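Side-chain contacts in cytosolic IMP-GMP specific 5'-nucleotidase (Legionella pneumophila subsp. pneumophila, PDB 4OHF), which probably hydrolyses the 5'-phosphate of nucleoside monophosphates such as IMP and GMP, as a magnesium-dependent cytosolic nucleotidase of the HAD superfamily: residues L28-S33 against M431-D436; N246-F251 against H304-I309; G328-S333 against R408-G413. One frame throughout, in Å; residues are numbered along the deposited sequence.

Contact 1 of 3, residues L28-S33 against M431-D436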
loop_
_atom_site.group_PDB
_atom_site.type_symbol
_atom_site.label_atom_id
_atom_site.label_comp_id
_atom_site.label_asym_id
_atom_site.label_seq_id
_atom_site.Cartn_x
_atom_site.Cartn_y
_atom_site.Cartn_z
ATOM N N LEU B 28 4.818 -33.939 -11.840
ATOM C CA LEU B 28 5.575 -35.053 -12.419
ATOM C C LEU B 28 5.191 -36.379 -11.785
ATOM O O LEU B 28 5.118 -37.397 -12.468
ATOM C CB LEU B 28 7.078 -34.850 -12.235
ATOM C CG LEU B 28 7.991 -36.029 -12.582
ATOM C CD1 LEU B 28 7.829 -36.447 -14.046
ATOM C CD2 LEU B 28 9.422 -35.616 -12.304
ATOM N N ILE B 29 4.979 -36.369 -10.473
ATOM C CA ILE B 29 4.595 -37.576 -9.754
ATOM C C ILE B 29 3.150 -37.455 -9.274
ATOM O O ILE B 29 2.811 -36.564 -8.502
ATOM C CB ILE B 29 5.537 -37.800 -8.568
ATOM C CG1 ILE B 29 6.919 -38.166 -9.108
ATOM C CG2 ILE B 29 5.006 -38.893 -7.657
ATOM C CD1 ILE B 29 7.987 -38.308 -8.043
ATOM N N ARG B 30 2.291 -38.355 -9.734
ATOM C CA ARG B 30 0.879 -38.291 -9.351
ATOM C C ARG B 30 0.542 -38.906 -7.987
ATOM O O ARG B 30 1.102 -39.926 -7.581
ATOM C CB ARG B 30 0.014 -38.927 -10.447
ATOM C CG ARG B 30 -0.927 -37.947 -11.142
ATOM C CD ARG B 30 -0.804 -37.977 -12.650
ATOM N NE ARG B 30 -1.093 -39.294 -13.223
ATOM C CZ ARG B 30 -2.253 -39.940 -13.130
ATOM N NH1 ARG B 30 -3.273 -39.401 -12.476
ATOM N NH2 ARG B 30 -2.385 -41.136 -13.693
ATOM N N TYR B 31 -0.373 -38.253 -7.279
ATOM C CA TYR B 31 -0.826 -38.714 -5.973
ATOM C C TYR B 31 -2.313 -39.007 -5.999
ATOM O O TYR B 31 -3.064 -38.414 -6.771
ATOM C CB TYR B 31 -0.585 -37.651 -4.896
ATOM C CG TYR B 31 0.841 -37.537 -4.407
ATOM C CD1 TYR B 31 1.273 -38.257 -3.298
ATOM C CD2 TYR B 31 1.747 -36.683 -5.035
ATOM C CE1 TYR B 31 2.572 -38.127 -2.819
ATOM C CE2 TYR B 31 3.042 -36.549 -4.567
ATOM C CZ TYR B 31 3.449 -37.275 -3.457
ATOM O OH TYR B 31 4.736 -37.157 -2.991
ATOM N N ASN B 32 -2.723 -39.927 -5.140
ATOM C CA ASN B 32 -4.125 -40.282 -4.994
ATOM C C ASN B 32 -4.752 -39.123 -4.204
ATOM O O ASN B 32 -4.605 -39.044 -2.978
ATOM C CB ASN B 32 -4.229 -41.578 -4.199
ATOM C CG ASN B 32 -5.643 -42.051 -4.056
ATOM O OD1 ASN B 32 -6.508 -41.350 -3.513
ATOM N ND2 ASN B 32 -5.899 -43.254 -4.548
ATOM N N SER B 33 -5.436 -38.223 -4.908
ATOM C CA SER B 33 -6.035 -37.048 -4.285
ATOM C C SER B 33 -6.842 -37.256 -3.011
ATOM O O SER B 33 -6.603 -36.583 -2.011
ATOM C CB SER B 33 -6.895 -36.295 -5.301
ATOM O OG SER B 33 -6.091 -35.588 -6.225
ATOM N N MET B 431 -3.776 -29.031 -18.572
ATOM C CA MET B 431 -4.261 -30.357 -18.901
ATOM C C MET B 431 -4.544 -31.076 -17.591
ATOM O O MET B 431 -4.127 -30.623 -16.535
ATOM C CB MET B 431 -3.192 -31.110 -19.702
ATOM C CG MET B 431 -1.760 -31.141 -19.074
ATOM S SD MET B 431 -0.640 -29.697 -19.384
ATOM C CE MET B 431 -1.261 -29.159 -20.841
ATOM N N GLU B 432 -5.262 -32.187 -17.642
ATOM C CA GLU B 432 -5.541 -32.897 -16.411
ATOM C C GLU B 432 -4.269 -33.487 -15.812
ATOM O O GLU B 432 -4.141 -33.559 -14.593
ATOM C CB GLU B 432 -6.557 -34.001 -16.651
ATOM C CG GLU B 432 -6.615 -35.009 -15.525
ATOM C CD GLU B 432 -7.402 -36.244 -15.902
ATOM O OE1 GLU B 432 -7.375 -36.614 -17.099
ATOM O OE2 GLU B 432 -8.029 -36.849 -15.007
ATOM N N LYS B 433 -3.335 -33.922 -16.655
ATOM C CA LYS B 433 -2.080 -34.485 -16.161
ATOM C C LYS B 433 -0.937 -34.348 -17.167
ATOM O O LYS B 433 -1.149 -34.271 -18.372
ATOM C CB LYS B 433 -2.266 -35.964 -15.768
ATOM C CG LYS B 433 -2.715 -36.876 -16.902
ATOM C CD LYS B 433 -2.819 -38.313 -16.436
ATOM C CE LYS B 433 -3.296 -39.208 -17.558
ATOM N NZ LYS B 433 -4.550 -38.633 -18.108
ATOM N N LEU B 434 0.279 -34.326 -16.652
ATOM C CA LEU B 434 1.484 -34.160 -17.450
ATOM C C LEU B 434 1.632 -35.044 -18.697
ATOM O O LEU B 434 2.091 -34.568 -19.750
ATOM C CB LEU B 434 2.691 -34.351 -16.545
ATOM C CG LEU B 434 4.075 -34.117 -17.130
ATOM C CD1 LEU B 434 4.227 -32.661 -17.642
ATOM C CD2 LEU B 434 5.074 -34.405 -16.034
ATOM N N SER B 435 1.262 -36.319 -18.599
ATOM C CA SER B 435 1.408 -37.198 -19.752
ATOM C C SER B 435 0.494 -36.717 -20.882
ATOM O O SER B 435 0.693 -37.067 -22.047
ATOM C CB SER B 435 1.094 -38.656 -19.373
ATOM O OG SER B 435 -0.269 -38.831 -19.034
ATOM N N ASP B 436 -0.517 -35.920 -20.542
ATOM C CA ASP B 436 -1.401 -35.385 -21.572
ATOM C C ASP B 436 -0.502 -34.521 -22.460
ATOM O O ASP B 436 -0.482 -34.654 -23.681
ATOM C CB ASP B 436 -2.528 -34.540 -20.954
ATOM C CG ASP B 436 -3.582 -35.392 -20.240
ATOM O OD1 ASP B 436 -4.402 -34.817 -19.474
ATOM O OD2 ASP B 436 -3.590 -36.634 -20.440
#
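K433 NZ, at the end of the chain that packs against R30, forms a salt bridge to D436 OD2 at 3.2 Å, with a longer one to E432 and a weak, long ion pair to D2. The setting is the HAD-type core. The single helical turn 24-28 after strand 19-22 is consistent with the squiggle of that fold, and strand 30-31, paired with 185-186, probably leads toward the cap, as in other HAD enzymes. D436 serves K433 twice. The ammonium reaches OD2 on its syn side, 27° out of the carboxylate plane, while OD1 accepts the bond from K433 N at 3.1 Å, well above that plane, at the start of helix 434-438. K433 CD lies over the centre of one face of the R30 guanidinium, 3.7 Å from CZ. The lysine thus meets the flat group with a methylene, and its charged end stays apart, R30 NH2 and K433 NZ being 5.5 Å from each other. Bends at chi2 and chi3 carry the R30 guanidinium to this place, and E188 receives its NE in a salt bridge, so its charge is probably balanced there. Leucines suit the deeper end, where L22 of strand 19-22 touches both partners. With L434 CG anti to the backbone N (chi1 -175°), one methyl reaches across: L434 CD2 sits 3.7 Å from L28 CA and 4.0 Å from L28 CD1.

Contact 2 of 3, residues N246-F251 against H304-I309. With PO4 (phosphate ion), chain H.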
loop_
_atom_site.group_PDB
_atom_site.type_symbol
_atom_site.label_atom_id
_atom_site.label_comp_id
_atom_site.label_asym_id
_atom_site.label_seq_id
_atom_site.Cartn_x
_atom_site.Cartn_y
_atom_site.Cartn_z
ATOM N N ASN B 246 11.759 -23.600 -2.697
ATOM C CA ASN B 246 11.164 -22.476 -1.995
ATOM C C ASN B 246 10.356 -21.580 -2.953
ATOM O O ASN B 246 10.557 -20.364 -3.023
ATOM C CB ASN B 246 12.253 -21.668 -1.275
ATOM C CG ASN B 246 11.697 -20.773 -0.177
ATOM O OD1 ASN B 246 12.453 -20.093 0.508
ATOM N ND2 ASN B 246 10.375 -20.775 -0.000
ATOM N N LYS B 247 9.453 -22.200 -3.700
ATOM C CA LYS B 247 8.581 -21.465 -4.600
ATOM C C LYS B 247 7.484 -20.876 -3.698
ATOM O O LYS B 247 7.168 -21.432 -2.643
ATOM C CB LYS B 247 7.965 -22.420 -5.624
ATOM C CG LYS B 247 8.959 -23.013 -6.603
ATOM C CD LYS B 247 8.332 -24.141 -7.438
ATOM C CE LYS B 247 7.980 -25.348 -6.549
ATOM N NZ LYS B 247 7.373 -26.484 -7.300
ATOM N N PRO B 248 6.861 -19.772 -4.113
ATOM C CA PRO B 248 7.078 -19.028 -5.350
ATOM C C PRO B 248 8.324 -18.154 -5.352
ATOM O O PRO B 248 8.807 -17.750 -6.422
ATOM C CB PRO B 248 5.811 -18.195 -5.464
ATOM C CG PRO B 248 5.538 -17.863 -4.027
ATOM C CD PRO B 248 5.757 -19.192 -3.332
ATOM N N ARG B 249 8.843 -17.851 -4.167
ATOM C CA ARG B 249 10.014 -16.986 -4.063
ATOM C C ARG B 249 11.156 -17.386 -4.977
ATOM O O ARG B 249 11.939 -16.529 -5.395
ATOM C CB ARG B 249 10.491 -16.882 -2.609
ATOM C CG ARG B 249 9.656 -15.913 -1.788
ATOM C CD ARG B 249 10.330 -15.529 -0.483
ATOM N NE ARG B 249 10.323 -16.621 0.472
ATOM C CZ ARG B 249 10.682 -16.504 1.745
ATOM N NH1 ARG B 249 10.633 -17.571 2.540
ATOM N NH2 ARG B 249 11.085 -15.330 2.223
ATOM N N PHE B 250 11.267 -18.669 -5.300
ATOM C CA PHE B 250 12.327 -19.091 -6.208
ATOM C C PHE B 250 12.230 -18.301 -7.526
ATOM O O PHE B 250 13.238 -17.931 -8.125
ATOM C CB PHE B 250 12.208 -20.572 -6.544
ATOM C CG PHE B 250 13.143 -21.021 -7.649
ATOM C CD1 PHE B 250 14.380 -21.607 -7.351
ATOM C CD2 PHE B 250 12.799 -20.839 -8.987
ATOM C CE1 PHE B 250 15.256 -22.003 -8.366
ATOM C CE2 PHE B 250 13.661 -21.227 -10.002
ATOM C CZ PHE B 250 14.901 -21.813 -9.688
ATOM N N PHE B 251 11.005 -18.068 -7.978
ATOM C CA PHE B 251 10.761 -17.362 -9.221
ATOM C C PHE B 251 11.081 -15.870 -9.198
ATOM O O PHE B 251 11.607 -15.344 -10.166
ATOM C CB PHE B 251 9.299 -17.550 -9.641
ATOM C CG PHE B 251 8.930 -18.968 -9.918
ATOM C CD1 PHE B 251 8.073 -19.660 -9.067
ATOM C CD2 PHE B 251 9.450 -19.627 -11.024
ATOM C CE1 PHE B 251 7.740 -20.988 -9.316
ATOM C CE2 PHE B 251 9.128 -20.950 -11.282
ATOM C CZ PHE B 251 8.268 -21.635 -10.425
ATOM N N HIS B 304 -0.552 -26.017 -8.894
ATOM C CA HIS B 304 -1.369 -25.020 -8.204
ATOM C C HIS B 304 -0.818 -23.610 -8.377
ATOM O O HIS B 304 0.386 -23.438 -8.476
ATOM C CB HIS B 304 -1.518 -25.377 -6.707
ATOM C CG HIS B 304 -2.427 -26.549 -6.459
ATOM N ND1 HIS B 304 -2.009 -27.860 -6.580
ATOM C CD2 HIS B 304 -3.750 -26.606 -6.165
ATOM C CE1 HIS B 304 -3.033 -28.670 -6.376
ATOM N NE2 HIS B 304 -4.101 -27.934 -6.123
ATOM N N ILE B 305 -1.701 -22.610 -8.427
ATOM C CA ILE B 305 -1.277 -21.220 -8.608
ATOM C C ILE B 305 -0.589 -20.664 -7.384
ATOM O O ILE B 305 -1.161 -20.654 -6.297
ATOM C CB ILE B 305 -2.460 -20.285 -8.943
ATOM C CG1 ILE B 305 -2.913 -20.494 -10.386
ATOM C CG2 ILE B 305 -2.040 -18.833 -8.782
ATOM C CD1 ILE B 305 -3.502 -21.832 -10.645
ATOM N N TYR B 306 0.637 -20.181 -7.572
ATOM C CA TYR B 306 1.440 -19.609 -6.481
ATOM C C TYR B 306 0.961 -18.241 -5.999
ATOM O O TYR B 306 1.608 -17.221 -6.251
ATOM C CB TYR B 306 2.914 -19.505 -6.911
ATOM C CG TYR B 306 3.610 -20.842 -6.967
ATOM C CD1 TYR B 306 3.947 -21.512 -5.794
ATOM C CD2 TYR B 306 3.856 -21.478 -8.188
ATOM C CE1 TYR B 306 4.502 -22.785 -5.824
ATOM C CE2 TYR B 306 4.412 -22.762 -8.232
ATOM C CZ TYR B 306 4.728 -23.406 -7.038
ATOM O OH TYR B 306 5.243 -24.680 -7.036
ATOM N N GLY B 307 -0.167 -18.223 -5.302
ATOM C CA GLY B 307 -0.684 -16.972 -4.794
ATOM C C GLY B 307 -0.830 -15.886 -5.840
ATOM O O GLY B 307 -1.599 -16.043 -6.793
ATOM N N ASP B 308 -0.085 -14.791 -5.676
ATOM C CA ASP B 308 -0.166 -13.658 -6.599
ATOM C C ASP B 308 0.441 -13.903 -7.976
ATOM O O ASP B 308 1.661 -13.985 -8.132
ATOM C CB ASP B 308 0.479 -12.419 -5.980
ATOM C CG ASP B 308 0.339 -11.190 -6.864
ATOM O OD1 ASP B 308 -0.797 -10.895 -7.300
ATOM O OD2 ASP B 308 1.360 -10.516 -7.121
ATOM N N ILE B 309 -0.439 -13.988 -8.970
ATOM C CA ILE B 309 -0.056 -14.241 -10.351
ATOM C C ILE B 309 0.719 -13.073 -10.953
ATOM O O ILE B 309 1.623 -13.265 -11.759
ATOM C CB ILE B 309 -1.315 -14.516 -11.212
ATOM C CG1 ILE B 309 -2.195 -15.569 -10.526
ATOM C CG2 ILE B 309 -0.912 -14.992 -12.595
ATOM C CD1 ILE B 309 -3.465 -15.923 -11.289
HETATM P P PO4 H . 6.654 -29.789 -5.144
HETATM O O1 PO4 H . 6.735 -30.125 -3.697
HETATM O O2 PO4 H . 5.243 -29.774 -5.581
HETATM O O3 PO4 H . 7.402 -30.806 -5.932
HETATM O O4 PO4 H . 7.236 -28.441 -5.367
#
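K247 runs beside the ring of Y306. The CB of K247 lies 3.5 Å from CE1 of Y306 and close to CZ as well, so the base of the chain packs against the hydroxyl-bearing half of the ring. Farther out, K247 CG is 4.1 Å from Y306 OH and K247 CD stays 3.7 Å from Y306 CZ. A bend at chi3 (-66°) then turns the end of the chain toward the bound phosphate, where K247 NZ gives a hydrogen bond to O4 of the ion at 2.8 Å. The same nitrogen is hydrogen-bonded to L208 O and to the hydroxyl of Y300, with a weak bond to the magnesium ligand D23, so several oxygens fix its position. Y300 also bonds the hydroxyl of Y306, tying the two tyrosines together. Carbon from P248 and F251 packs elsewhere on Y306, and H304 O lies over one face toward the rim. P248, which follows a cis peptide, brings its CB to 3.5 Å from Y306 CB, and F251 CE1 comes to 3.9 Å from Y306 CE2. The F251 and Y306 rings lie obliquely, with planes at 54°. Tyrosine suits the place because its ring packs against P248, F251 and L312 while its hydroxyl reaches the polar site. The phosphate, probably from the crystallisation liquor, is also hydrogen-bonded to T209 OG1 and to the backbone N of D25 and N210, an arrangement characteristic of the HAD active site: K247 probably corresponds to the motif III lysine, and Y306 lies in what is probably the motif IV loop, after the magnesium ligand D303.

Contact 3 of 3, residues G328-S333 against R408-G413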
loop_
_atom_site.group_PDB
_atom_site.type_symbol
_atom_site.label_atom_id
_atom_site.label_comp_id
_atom_site.label_asym_id
_atom_site.label_seq_id
_atom_site.Cartn_x
_atom_site.Cartn_y
_atom_site.Cartn_z
ATOM N N GLY B 328 -10.360 -33.985 -14.555
ATOM C CA GLY B 328 -10.830 -35.343 -14.763
ATOM C C GLY B 328 -12.335 -35.429 -14.558
ATOM O O GLY B 328 -13.111 -35.627 -15.509
ATOM N N GLU B 329 -12.766 -35.256 -13.315
ATOM C CA GLU B 329 -14.183 -35.325 -13.031
ATOM C C GLU B 329 -15.049 -34.233 -13.672
ATOM O O GLU B 329 -16.175 -34.514 -14.061
ATOM C CB GLU B 329 -14.412 -35.407 -11.524
ATOM C CG GLU B 329 -14.629 -36.845 -11.083
ATOM C CD GLU B 329 -15.617 -37.598 -12.023
ATOM O OE1 GLU B 329 -16.772 -37.124 -12.199
ATOM O OE2 GLU B 329 -15.241 -38.659 -12.588
ATOM N N GLU B 330 -14.544 -33.010 -13.811
ATOM C CA GLU B 330 -15.336 -31.952 -14.444
ATOM C C GLU B 330 -15.734 -32.359 -15.862
ATOM O O GLU B 330 -16.898 -32.287 -16.232
ATOM C CB GLU B 330 -14.544 -30.653 -14.524
ATOM C CG GLU B 330 -14.460 -29.879 -13.235
ATOM C CD GLU B 330 -15.502 -28.784 -13.137
ATOM O OE1 GLU B 330 -15.568 -27.930 -14.047
ATOM O OE2 GLU B 330 -16.245 -28.777 -12.138
ATOM N N ILE B 331 -14.757 -32.774 -16.661
ATOM C CA ILE B 331 -15.032 -33.193 -18.030
ATOM C C ILE B 331 -16.011 -34.365 -18.002
ATOM O O ILE B 331 -17.030 -34.356 -18.694
ATOM C CB ILE B 331 -13.748 -33.676 -18.763
ATOM C CG1 ILE B 331 -12.614 -32.661 -18.601
ATOM C CG2 ILE B 331 -14.053 -33.906 -20.246
ATOM C CD1 ILE B 331 -12.789 -31.414 -19.389
ATOM N N ALA B 332 -15.694 -35.372 -17.195
ATOM C CA ALA B 332 -16.540 -36.559 -17.091
ATOM C C ALA B 332 -17.968 -36.152 -16.783
ATOM O O ALA B 332 -18.913 -36.728 -17.319
ATOM C CB ALA B 332 -16.012 -37.505 -16.014
ATOM N N SER B 333 -18.121 -35.155 -15.923
ATOM C CA SER B 333 -19.445 -34.673 -15.571
ATOM C C SER B 333 -20.130 -33.836 -16.658
ATOM O O SER B 333 -21.343 -33.901 -16.820
ATOM C CB SER B 333 -19.384 -33.875 -14.269
ATOM O OG SER B 333 -19.168 -34.742 -13.172
ATOM N N ARG B 408 -19.725 -26.564 -10.508
ATOM C CA ARG B 408 -18.435 -26.709 -11.193
ATOM C C ARG B 408 -17.266 -25.888 -10.686
ATOM O O ARG B 408 -17.431 -24.790 -10.144
ATOM C CB ARG B 408 -18.597 -26.418 -12.682
ATOM C CG ARG B 408 -19.113 -27.592 -13.468
ATOM C CD ARG B 408 -19.468 -27.209 -14.881
ATOM N NE ARG B 408 -20.864 -26.813 -14.970
ATOM C CZ ARG B 408 -21.461 -26.494 -16.109
ATOM N NH1 ARG B 408 -20.766 -26.525 -17.243
ATOM N NH2 ARG B 408 -22.746 -26.157 -16.120
ATOM N N VAL B 409 -16.075 -26.433 -10.888
ATOM C CA VAL B 409 -14.850 -25.768 -10.484
ATOM C C VAL B 409 -14.588 -24.558 -11.371
ATOM O O VAL B 409 -14.189 -23.509 -10.873
ATOM C CB VAL B 409 -13.633 -26.726 -10.590
ATOM C CG1 VAL B 409 -12.341 -25.955 -10.479
ATOM C CG2 VAL B 409 -13.707 -27.780 -9.501
ATOM N N PHE B 410 -14.825 -24.701 -12.676
ATOM C CA PHE B 410 -14.555 -23.623 -13.627
ATOM C C PHE B 410 -15.692 -22.642 -13.900
ATOM O O PHE B 410 -15.479 -21.596 -14.516
ATOM C CB PHE B 410 -14.059 -24.213 -14.956
ATOM C CG PHE B 410 -12.687 -24.854 -14.873
ATOM C CD1 PHE B 410 -11.539 -24.125 -15.197
ATOM C CD2 PHE B 410 -12.540 -26.185 -14.477
ATOM C CE1 PHE B 410 -10.286 -24.709 -15.132
ATOM C CE2 PHE B 410 -11.282 -26.775 -14.410
ATOM C CZ PHE B 410 -10.153 -26.040 -14.735
ATOM N N ARG B 411 -16.895 -22.955 -13.442
ATOM C CA ARG B 411 -18.027 -22.060 -13.688
ATOM C C ARG B 411 -18.650 -21.529 -12.413
ATOM O O ARG B 411 -18.806 -22.265 -11.448
ATOM C CB ARG B 411 -19.105 -22.777 -14.521
ATOM C CG ARG B 411 -18.697 -23.108 -15.951
ATOM C CD ARG B 411 -18.506 -21.858 -16.809
ATOM N NE ARG B 411 -17.125 -21.723 -17.286
ATOM C CZ ARG B 411 -16.585 -22.421 -18.288
ATOM N NH1 ARG B 411 -17.312 -23.321 -18.944
ATOM N NH2 ARG B 411 -15.315 -22.210 -18.645
ATOM N N ALA B 412 -18.971 -20.237 -12.420
ATOM C CA ALA B 412 -19.616 -19.559 -11.293
ATOM C C ALA B 412 -20.924 -19.006 -11.859
ATOM O O ALA B 412 -21.092 -17.801 -12.045
ATOM C CB ALA B 412 -18.750 -18.433 -10.786
ATOM N N GLY B 413 -21.855 -19.906 -12.130
ATOM C CA GLY B 413 -23.114 -19.506 -12.711
ATOM C C GLY B 413 -22.948 -19.758 -14.193
ATOM O O GLY B 413 -22.550 -20.861 -14.613
#
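The F410 ring and the E330 carboxylate are the flat groups here, with planes 46° apart. E330 OE1 stands at the ring's edge, in its plane, 3.5 Å from F410 CD2, where the weakly positive C-H rim suits a carboxylate oxygen better than the pi face would. Above the carboxylate plane comes a backbone N-H instead: V409 N donates to E330 OE2 over 2.7 Å, nearly straight at 169°, from a position 51° out of that plane. The contact joins helix 327-336, which follows strand 319-323 of the HAD-like core sheet, to the chain returning from the long helix 374-399. A glutamate fits because its flexible chain can reach from the helix to the backbone N-H of V409. Its CG lies anti to the carbonyl carbon, and a further bend at chi2 swings the carboxylate toward residues R408 to F410. R408 contributes its backbone CA and the aliphatic start of its side chain, CB being 3.4 Å from E330 OE2, while its guanidinium leads off elsewhere. R408 NE and E330 OE1 remain 5.5 Å apart, so any attraction between those opposite charges acts only at a distance. F419 and A420 of helix 418-426 touch V409 and F410. V409 also packs against the acid, its CB lying 3.8 Å from E330 CD.

In the fold
Contacts 1 and 2 join segments next to strands of the HAD-like core sheet, contact 2 at the active site, and contact 3 joins helix 327-336 to the chain after helix 374-399. Contacts 1 and 3 are the more deeply buried, and they touch: E432 OE2 lies 3.2 Å from G328 CA. Contact 2, whose nearest atoms lie about 8 Å from contact 1, is partly buried and binds a phosphate beside the magnesium site. Their chemistry differs accordingly: contact 1 joins leucine packing with a charged network, contact 2 combines aromatic carbon with a lysine, and contact 3 rests on one acid accepting a backbone N-H. Contacts 2 and 3 lie in series inside the loop closed by contact 1.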